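Local coordinates for protein geranyltranstransferase (Thermotoga neapolitana, PDB 4WK5) that probably acts as a magnesium-dependent prenyltransferase of the FPP/GGPP synthase family, joining isoprenoid diphosphates into longer chains, at residues T66-D70 with L277-F283; E179-S183 with V217-I221. All blocks are in the same frame, centred on the assembly; numbering follows the deposited sequence. Where two conformers were deposited one is given.

Interaction 1 of 2, residues T66-D70 with L277-F283; sequences TVGED and LHRTFDF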
ATOM      1  N   THR A  66      19.710   3.857  15.055  1.00 24.30           N
ATOM      2  CA  THR A  66      21.134   3.811  15.381  1.00 22.60           C
ATOM      3  C   THR A  66      21.974   4.418  14.261  1.00 21.88           C
ATOM      4  O   THR A  66      22.927   5.146  14.531  1.00 27.07           O
ATOM      5  CB  THR A  66      21.625   2.377  15.685  1.00 29.06           C
ATOM      6  OG1 THR A  66      21.676   1.607  14.473  1.00 35.32           O
ATOM      7  CG2 THR A  66      20.699   1.712  16.728  1.00 23.92           C
ATOM      8  N   VAL A  67      21.616   4.136  13.008  1.00 23.21           N
ATOM      9  CA  VAL A  67      22.347   4.710  11.882  1.00 23.35           C
ATOM     10  C   VAL A  67      22.168   6.227  11.889  1.00 24.58           C
ATOM     11  O   VAL A  67      23.127   6.993  11.722  1.00 25.31           O
ATOM     12  CB  VAL A  67      21.872   4.139  10.531  1.00 22.09           C
ATOM     13  CG1 VAL A  67      22.489   4.914   9.376  1.00 20.65           C
ATOM     14  CG2 VAL A  67      22.225   2.649  10.427  1.00 23.31           C
ATOM     15  N   GLY A  68      20.928   6.667  12.087  1.00 27.04           N
ATOM     16  CA  GLY A  68      20.648   8.089  12.147  1.00 28.13           C
ATOM     17  C   GLY A  68      21.378   8.795  13.272  1.00 29.12           C
ATOM     18  O   GLY A  68      21.877   9.910  13.098  1.00 30.17           O
ATOM     19  N   GLU A  69      21.454   8.158  14.433  1.00 26.30           N
ATOM     20  CA  GLU A  69      22.162   8.775  15.546  1.00 29.00           C
ATOM     21  C   GLU A  69      23.657   8.840  15.239  1.00 32.04           C
ATOM     22  O   GLU A  69      24.328   9.819  15.584  1.00 30.51           O
ATOM     23  CB  GLU A  69      21.921   8.019  16.851  1.00 34.50           C
ATOM     24  CG  GLU A  69      22.443   8.783  18.074  1.00 54.34           C
ATOM     25  CD  GLU A  69      22.228   8.041  19.376  1.00 71.18           C
ATOM     26  OE1 GLU A  69      21.774   6.882  19.319  1.00 77.65           O
ATOM     27  OE2 GLU A  69      22.515   8.614  20.451  1.00 71.15           O
ATOM     28  N   ASP A  70      24.176   7.811  14.573  1.00 27.64           N
ATOM     29  CA  ASP A  70      25.593   7.783  14.215  1.00 30.27           C
ATOM     30  C   ASP A  70      25.988   8.931  13.280  1.00 30.52           C
ATOM     31  O   ASP A  70      27.115   9.415  13.345  1.00 33.81           O
ATOM     32  CB  ASP A  70      25.964   6.448  13.564  1.00 27.01           C
ATOM     33  CG  ASP A  70      26.311   5.373  14.576  1.00 32.63           C
ATOM     34  OD1 ASP A  70      26.690   5.706  15.723  1.00 35.54           O
ATOM     35  OD2 ASP A  70      26.236   4.182  14.212  1.00 27.50           O
ATOM     36  N   LEU A 277      30.624   4.294  12.352  1.00 27.56           N
ATOM     37  CA  LEU A 277      29.197   4.115  12.661  1.00 24.61           C
ATOM     38  C   LEU A 277      29.113   3.233  13.910  1.00 29.01           C
ATOM     39  O   LEU A 277      28.664   2.083  13.853  1.00 27.65           O
ATOM     40  CB  LEU A 277      28.438   3.510  11.462  1.00 27.40           C
ATOM     41  CG  LEU A 277      28.021   4.446  10.314  1.00 39.38           C
ATOM     42  CD1 LEU A 277      29.078   5.421   9.916  1.00 53.57           C
ATOM     43  CD2 LEU A 277      27.601   3.638   9.096  1.00 46.90           C
ATOM     44  N   HIS A 278      29.567   3.798  15.033  1.00 33.06           N
ATOM     45  CA  HIS A 278      29.821   3.068  16.284  1.00 37.77           C
ATOM     46  C   HIS A 278      28.624   2.352  16.876  1.00 33.99           C
ATOM     47  O   HIS A 278      28.710   1.183  17.246  1.00 37.26           O
ATOM     48  CB  HIS A 278      30.352   4.021  17.367  1.00 49.14           C
ATOM     49  CG  HIS A 278      31.639   4.692  17.017  1.00 68.82           C
ATOM     50  ND1 HIS A 278      31.830   6.048  17.164  1.00 77.71           N
ATOM     51  CD2 HIS A 278      32.807   4.195  16.548  1.00 78.23           C
ATOM     52  CE1 HIS A 278      33.058   6.360  16.791  1.00 80.85           C
ATOM     53  NE2 HIS A 278      33.671   5.253  16.411  1.00 78.62           N
ATOM     54  N   ARG A 279      27.526   3.084  17.014  1.00 35.09           N
ATOM     55  CA  ARG A 279      26.318   2.538  17.608  1.00 35.73           C
ATOM     56  C   ARG A 279      25.771   1.420  16.747  1.00 34.34           C
ATOM     57  O   ARG A 279      25.315   0.402  17.255  1.00 32.58           O
ATOM     58  CB  ARG A 279      25.271   3.629  17.790  1.00 38.89           C
ATOM     59  CG  ARG A 279      25.775   4.794  18.628  1.00 46.17           C
ATOM     60  CD  ARG A 279      24.739   5.890  18.702  1.00 55.28           C
ATOM     61  NE  ARG A 279      25.017   6.815  19.795  1.00 64.19           N
ATOM     62  CZ  ARG A 279      25.828   7.862  19.695  1.00 71.82           C
ATOM     63  NH1 ARG A 279      26.443   8.111  18.546  1.00 71.48           N
ATOM     64  NH2 ARG A 279      26.027   8.656  20.740  1.00 75.75           N
ATOM     65  N   THR A 280      25.838   1.612  15.434  1.00 27.45           N
ATOM     66  CA  THR A 280      25.310   0.629  14.505  1.00 25.62           C
ATOM     67  C   THR A 280      26.156  -0.643  14.541  1.00 25.62           C
ATOM     68  O   THR A 280      25.629  -1.758  14.565  1.00 27.89           O
ATOM     69  CB  THR A 280      25.246   1.204  13.084  1.00 27.54           C
ATOM     70  OG1 THR A 280      24.473   2.413  13.102  1.00 26.75           O
ATOM     71  CG2 THR A 280      24.594   0.217  12.147  1.00 24.87           C
ATOM     72  N   PHE A 281      27.471  -0.465  14.574  1.00 26.24           N
ATOM     73  CA  PHE A 281      28.402  -1.572  14.713  1.00 29.09           C
ATOM     74  C   PHE A 281      28.125  -2.380  15.980  1.00 32.01           C
ATOM     75  O   PHE A 281      28.000  -3.603  15.933  1.00 31.91           O
ATOM     76  CB  PHE A 281      29.834  -1.036  14.731  1.00 28.11           C
ATOM     77  CG  PHE A 281      30.872  -2.079  14.997  1.00 33.77           C
ATOM     78  CD1 PHE A 281      31.315  -2.904  13.979  1.00 35.29           C
ATOM     79  CD2 PHE A 281      31.428  -2.216  16.259  1.00 43.65           C
ATOM     80  CE1 PHE A 281      32.281  -3.855  14.216  1.00 39.00           C
ATOM     81  CE2 PHE A 281      32.401  -3.171  16.503  1.00 43.60           C
ATOM     82  CZ  PHE A 281      32.826  -3.990  15.481  1.00 44.03           C
ATOM     83  N   ASP A 282      28.027  -1.685  17.109  1.00 35.05           N
ATOM     84  CA  ASP A 282      27.772  -2.347  18.382  1.00 35.84           C
ATOM     85  C   ASP A 282      26.430  -3.084  18.360  1.00 30.52           C
ATOM     86  O   ASP A 282      26.343  -4.231  18.805  1.00 36.90           O
ATOM     87  CB  ASP A 282      27.799  -1.340  19.532  1.00 36.51           C
ATOM     88  CG  ASP A 282      29.189  -0.793  19.803  1.00 45.84           C
ATOM     89  OD1 ASP A 282      30.189  -1.449  19.427  1.00 47.98           O
ATOM     90  OD2 ASP A 282      29.278   0.293  20.406  1.00 45.18           O
ATOM     91  N   PHE A 283      25.398  -2.423  17.831  1.00 28.85           N
ATOM     92  CA  PHE A 283      24.058  -3.008  17.714  1.00 28.26           C
ATOM     93  C   PHE A 283      24.104  -4.305  16.906  1.00 32.32           C
ATOM     94  O   PHE A 283      23.627  -5.356  17.356  1.00 30.46           O
ATOM     95  CB  PHE A 283      23.100  -1.988  17.077  1.00 24.85           C
ATOM     96  CG  PHE A 283      21.712  -2.520  16.799  1.00 29.45           C
ATOM     97  CD1 PHE A 283      20.969  -3.136  17.795  1.00 32.19           C
ATOM     98  CD2 PHE A 283      21.153  -2.380  15.547  1.00 28.62           C
ATOM     99  CE1 PHE A 283      19.692  -3.609  17.532  1.00 33.31           C
ATOM    100  CE2 PHE A 283      19.876  -2.849  15.281  1.00 29.36           C
ATOM    101  CZ  PHE A 283      19.152  -3.470  16.278  1.00 29.27           C
TER
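Asp-70, at the end of helix 59-70, sets its carboxylate against the first turn of helix 278-289, with Leu-277 at the N-cap position; the local axes of 66-70 and 278-283 run roughly antiparallel (150°). Asp-70 OD1 accepts the backbone N-H of Arg-279 at 3.0 Å through its syn lone pair. Asp-70 OD2 is gripped twice by one residue: Thr-280 N comes to its syn side, somewhat out of the carboxylate plane, at 2.9 Å, and Thr-280 OG1 to its anti side, tilted further, at 2.7 Å. With chi1 at -56°, this hydroxyl sits beside its own backbone N, which lets both donors converge on one oxygen. This inner part is tight. Thr-280 CG2 packs 3.8 Å from Val-67 CG2, and Val-67 also leans on helix 175-201.

The outer part is looser. Arg-279, exposed to solvent, runs its chain past Asp-70 and stacks its guanidinium on the carboxylate of Glu-69, planes 25° apart. Arg-279 NE lies 3.2 Å from Glu-69 OE2, which stands well out of the guanidinium plane: attraction between charges without a directed N-H. Arg-279 NH1 to Asp-70 OD1 is a long salt bridge of 3.7 Å, and Glu-69 OE1 also pairs with Lys-24. The inner, directed bonds thus fix position, while the surface charges add less directional attraction; the helix dipole should also stabilise the Asp-70 anion.

Interaction 2 of 2, residues E179-S183 with V217-I221; sequences EKMYS and VAFQI
Tyr-182 and Gln-220 stack flat: Gln-220 has two conformers, and in one of them its side-chain amide lies over one face of the tyrosine ring, the two planes only 5° apart. With CG anti to the backbone N (chi1 -172°) and the chain extended beyond it, the glutamine in this conformer spans the ring, its CG making a CH-pi contact 3.8 Å from the Tyr-182 centroid and its NE2 standing 3.3 Å from Tyr-182 CE1, near the rim. The amide oxygen is held by Thr-186, which probably limits turning of the amide in this conformer. Gln-220 NE2 then also donates to a water at 2.6 Å, and the same water makes a weak 3.3 Å contact with Tyr-182 OH, whose stronger partner is the backbone N-H of Leu-248.

Val-217 fills the angle at the base of the ring: its CG2 meets Tyr-182 CB at 4.0 Å, and its carbonyl oxygen faces the ring edge, 3.9 Å from Tyr-182 CD2. Farther out along the ring, Ile-221 CG1 touches Tyr-182 CE2 at 3.8 Å. With an alanine in place of Tyr-182, the Gln-220 amide would probably lose its flat support, a gap open beside Val-217 and Ile-221, and the backbone N-H of Leu-248 be left without this acceptor.

The segments of helices 175-201 and 206-229 cross steeply, at 107°, with helix 248-274 covering Val-217 and Ile-221. Gln-220 and Ile-221 belong to the FQxxDD sequence that leads into the second aspartate-rich DDxxD motif, which includes Asp-224. In this family that motif takes part in magnesium-diphosphate binding, so the contact packs the all-alpha isoprenoid synthase fold close to its probable active site.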
ATOM      1  N   GLU A 179      18.973 -16.159  -4.527  1.00 24.13           N
ATOM      2  CA  GLU A 179      19.636 -15.022  -3.875  1.00 24.90           C
ATOM      3  C   GLU A 179      18.961 -13.690  -4.256  1.00 25.64           C
ATOM      4  O   GLU A 179      18.853 -12.782  -3.429  1.00 23.32           O
ATOM      5  CB  GLU A 179      21.131 -14.979  -4.222  1.00 31.52           C
ATOM      6  CG  GLU A 179      21.824 -13.760  -3.616  1.00 42.52           C
ATOM      7  CD  GLU A 179      23.250 -14.020  -3.169  1.00 51.62           C
ATOM      8  OE1 GLU A 179      23.818 -15.073  -3.542  1.00 49.99           O
ATOM      9  OE2 GLU A 179      23.796 -13.164  -2.434  1.00 40.23           O
ATOM     10  N   LYS A 180      18.484 -13.588  -5.494  1.00 25.13           N
ATOM     11  CA  LYS A 180      17.775 -12.395  -5.946  1.00 25.73           C
ATOM     12  C   LYS A 180      16.491 -12.207  -5.129  1.00 22.14           C
ATOM     13  O   LYS A 180      16.129 -11.091  -4.730  1.00 20.88           O
ATOM     14  CB  LYS A 180      17.452 -12.503  -7.440  1.00 26.41           C
ATOM     15  CG  LYS A 180      16.781 -11.279  -8.046  1.00 29.77           C
ATOM     16  CD  LYS A 180      17.711 -10.074  -8.041  1.00 51.97           C
ATOM     17  CE  LYS A 180      17.205  -8.984  -8.984  1.00 62.31           C
ATOM     18  NZ  LYS A 180      18.111  -7.799  -9.026  1.00 65.45           N
ATOM     19  N   MET A 181      15.804 -13.316  -4.885  1.00 22.63           N
ATOM     20  CA  MET A 181      14.602 -13.295  -4.078  1.00 19.02           C
ATOM     21  C   MET A 181      14.899 -12.815  -2.649  1.00 18.93           C
ATOM     22  O   MET A 181      14.127 -12.042  -2.073  1.00 18.44           O
ATOM     23  CB  MET A 181      13.952 -14.683  -4.077  1.00 22.42           C
ATOM     24  CG  MET A 181      12.663 -14.772  -3.270  1.00 22.67           C
ATOM     25  SD  MET A 181      12.975 -15.247  -1.560  1.00 24.61           S
ATOM     26  CE  MET A 181      13.495 -16.954  -1.828  1.00 24.39           C
ATOM     27  N   TYR A 182      16.013 -13.265  -2.073  1.00 19.03           N
ATOM     28  CA  TYR A 182      16.404 -12.801  -0.736  1.00 18.29           C
ATOM     29  C   TYR A 182      16.658 -11.304  -0.767  1.00 16.85           C
ATOM     30  O   TYR A 182      16.278 -10.572   0.135  1.00 19.59           O
ATOM     31  CB  TYR A 182      17.664 -13.519  -0.238  1.00 18.65           C
ATOM     32  CG  TYR A 182      17.399 -14.877   0.381  1.00 22.56           C
ATOM     33  CD1 TYR A 182      16.490 -15.760  -0.190  1.00 24.60           C
ATOM     34  CD2 TYR A 182      18.086 -15.285   1.521  1.00 22.87           C
ATOM     35  CE1 TYR A 182      16.246 -16.998   0.378  1.00 24.36           C
ATOM     36  CE2 TYR A 182      17.853 -16.515   2.087  1.00 26.06           C
ATOM     37  CZ  TYR A 182      16.935 -17.367   1.514  1.00 28.73           C
ATOM     38  OH  TYR A 182      16.702 -18.600   2.080  1.00 26.28           O
ATOM     39  N   SER A 183      17.343 -10.869  -1.811  1.00 19.15           N
ATOM     40  CA  SER A 183      17.677  -9.460  -1.965  1.00 18.36           C
ATOM     41  C   SER A 183      16.431  -8.594  -2.019  1.00 19.94           C
ATOM     42  O   SER A 183      16.375  -7.533  -1.402  1.00 21.55           O
ATOM     43  CB  SER A 183      18.503  -9.248  -3.230  1.00 24.96           C
ATOM     44  OG  SER A 183      18.663  -7.871  -3.496  1.00 34.50           O
ATOM     45  N   VAL A 217      20.344 -10.167   3.234  1.00 24.45           N
ATOM     46  CA  VAL A 217      20.470 -11.536   2.757  1.00 24.13           C
ATOM     47  C   VAL A 217      21.020 -12.437   3.874  1.00 24.66           C
ATOM     48  O   VAL A 217      20.513 -13.539   4.099  1.00 26.08           O
ATOM     49  CB  VAL A 217      21.373 -11.624   1.502  1.00 28.08           C
ATOM     50  CG1 VAL A 217      21.654 -13.078   1.152  1.00 31.33           C
ATOM     51  CG2 VAL A 217      20.688 -10.926   0.336  1.00 30.09           C
ATOM     52  N   ALA A 218      22.039 -11.955   4.584  1.00 27.21           N
ATOM     53  CA  ALA A 218      22.619 -12.705   5.699  1.00 28.78           C
ATOM     54  C   ALA A 218      21.587 -12.944   6.797  1.00 30.32           C
ATOM     55  O   ALA A 218      21.503 -14.037   7.365  1.00 25.38           O
ATOM     56  CB  ALA A 218      23.839 -11.967   6.264  1.00 23.45           C
ATOM     57  N   PHE A 219      20.798 -11.912   7.080  1.00 28.73           N
ATOM     58  CA  PHE A 219      19.729 -11.990   8.073  1.00 25.68           C
ATOM     59  C   PHE A 219      18.736 -13.101   7.722  1.00 26.51           C
ATOM     60  O   PHE A 219      18.342 -13.892   8.587  1.00 28.17           O
ATOM     61  CB  PHE A 219      19.029 -10.629   8.177  1.00 26.16           C
ATOM     62  CG  PHE A 219      18.052 -10.505   9.322  1.00 31.07           C
ATOM     63  CD1 PHE A 219      18.487 -10.097  10.579  1.00 35.84           C
ATOM     64  CD2 PHE A 219      16.697 -10.748   9.129  1.00 27.84           C
ATOM     65  CE1 PHE A 219      17.599  -9.955  11.628  1.00 34.53           C
ATOM     66  CE2 PHE A 219      15.797 -10.609  10.175  1.00 34.17           C
ATOM     67  CZ  PHE A 219      16.247 -10.212  11.429  1.00 29.83           C
ATOM     68  N   GLN A 220      18.325 -13.172   6.457  0.52 27.47           N
ATOM     69  CA  GLN A 220      17.354 -14.185   6.045  0.52 27.45           C
ATOM     70  C   GLN A 220      17.959 -15.592   6.112  0.52 25.65           C
ATOM     71  O   GLN A 220      17.271 -16.541   6.488  0.52 29.49           O
ATOM     72  CB  GLN A 220      16.810 -13.900   4.632  0.52 27.84           C
ATOM     73  CG  GLN A 220      15.654 -14.830   4.231  0.52 25.36           C
ATOM     74  CD  GLN A 220      14.928 -14.419   2.953  0.52 23.57           C
ATOM     75  OE1 GLN A 220      15.063 -13.292   2.470  0.52 28.09           O
ATOM     76  NE2 GLN A 220      14.153 -15.349   2.395  0.52 28.29           N
ATOM     77  N   ILE A 221      19.241 -15.727   5.768  1.00 26.85           N
ATOM     78  CA  ILE A 221      19.911 -17.034   5.850  1.00 26.75           C
ATOM     79  C   ILE A 221      19.989 -17.496   7.296  1.00 25.85           C
ATOM     80  O   ILE A 221      19.719 -18.656   7.598  1.00 27.90           O
ATOM     81  CB  ILE A 221      21.341 -16.999   5.263  1.00 22.91           C
ATOM     82  CG1 ILE A 221      21.291 -16.733   3.757  1.00 24.83           C
ATOM     83  CG2 ILE A 221      22.089 -18.316   5.558  1.00 25.98           C
ATOM     84  CD1 ILE A 221      22.633 -16.377   3.158  1.00 26.27           C
TER
HETATM   85  O   HOH W   1      13.738 -17.807   3.240  1.00 35.23           O

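How the interactions relate
From the N terminus, the chain reaches 66-70 at the end of helix 59-70, runs through the intervening helices, and meets this segment again only at 277-283, so interaction 1 closes a loop over most of the chain. Interaction 2 is nested inside it, closing a loop of 33 residues made from the rest of helix 175-201, a turn and the start of helix 206-229. Their centres lie 22 Å apart and their nearest atoms about 8 Å, without touching. Two helices join them: helix 175-201 carries 179-183 and packs farther along against Val-67, while helix 248-274 touches residues of both contacts. Interaction 1 ties the C-terminal helix to an early one; interaction 2 joins two consecutive helices of the bundle.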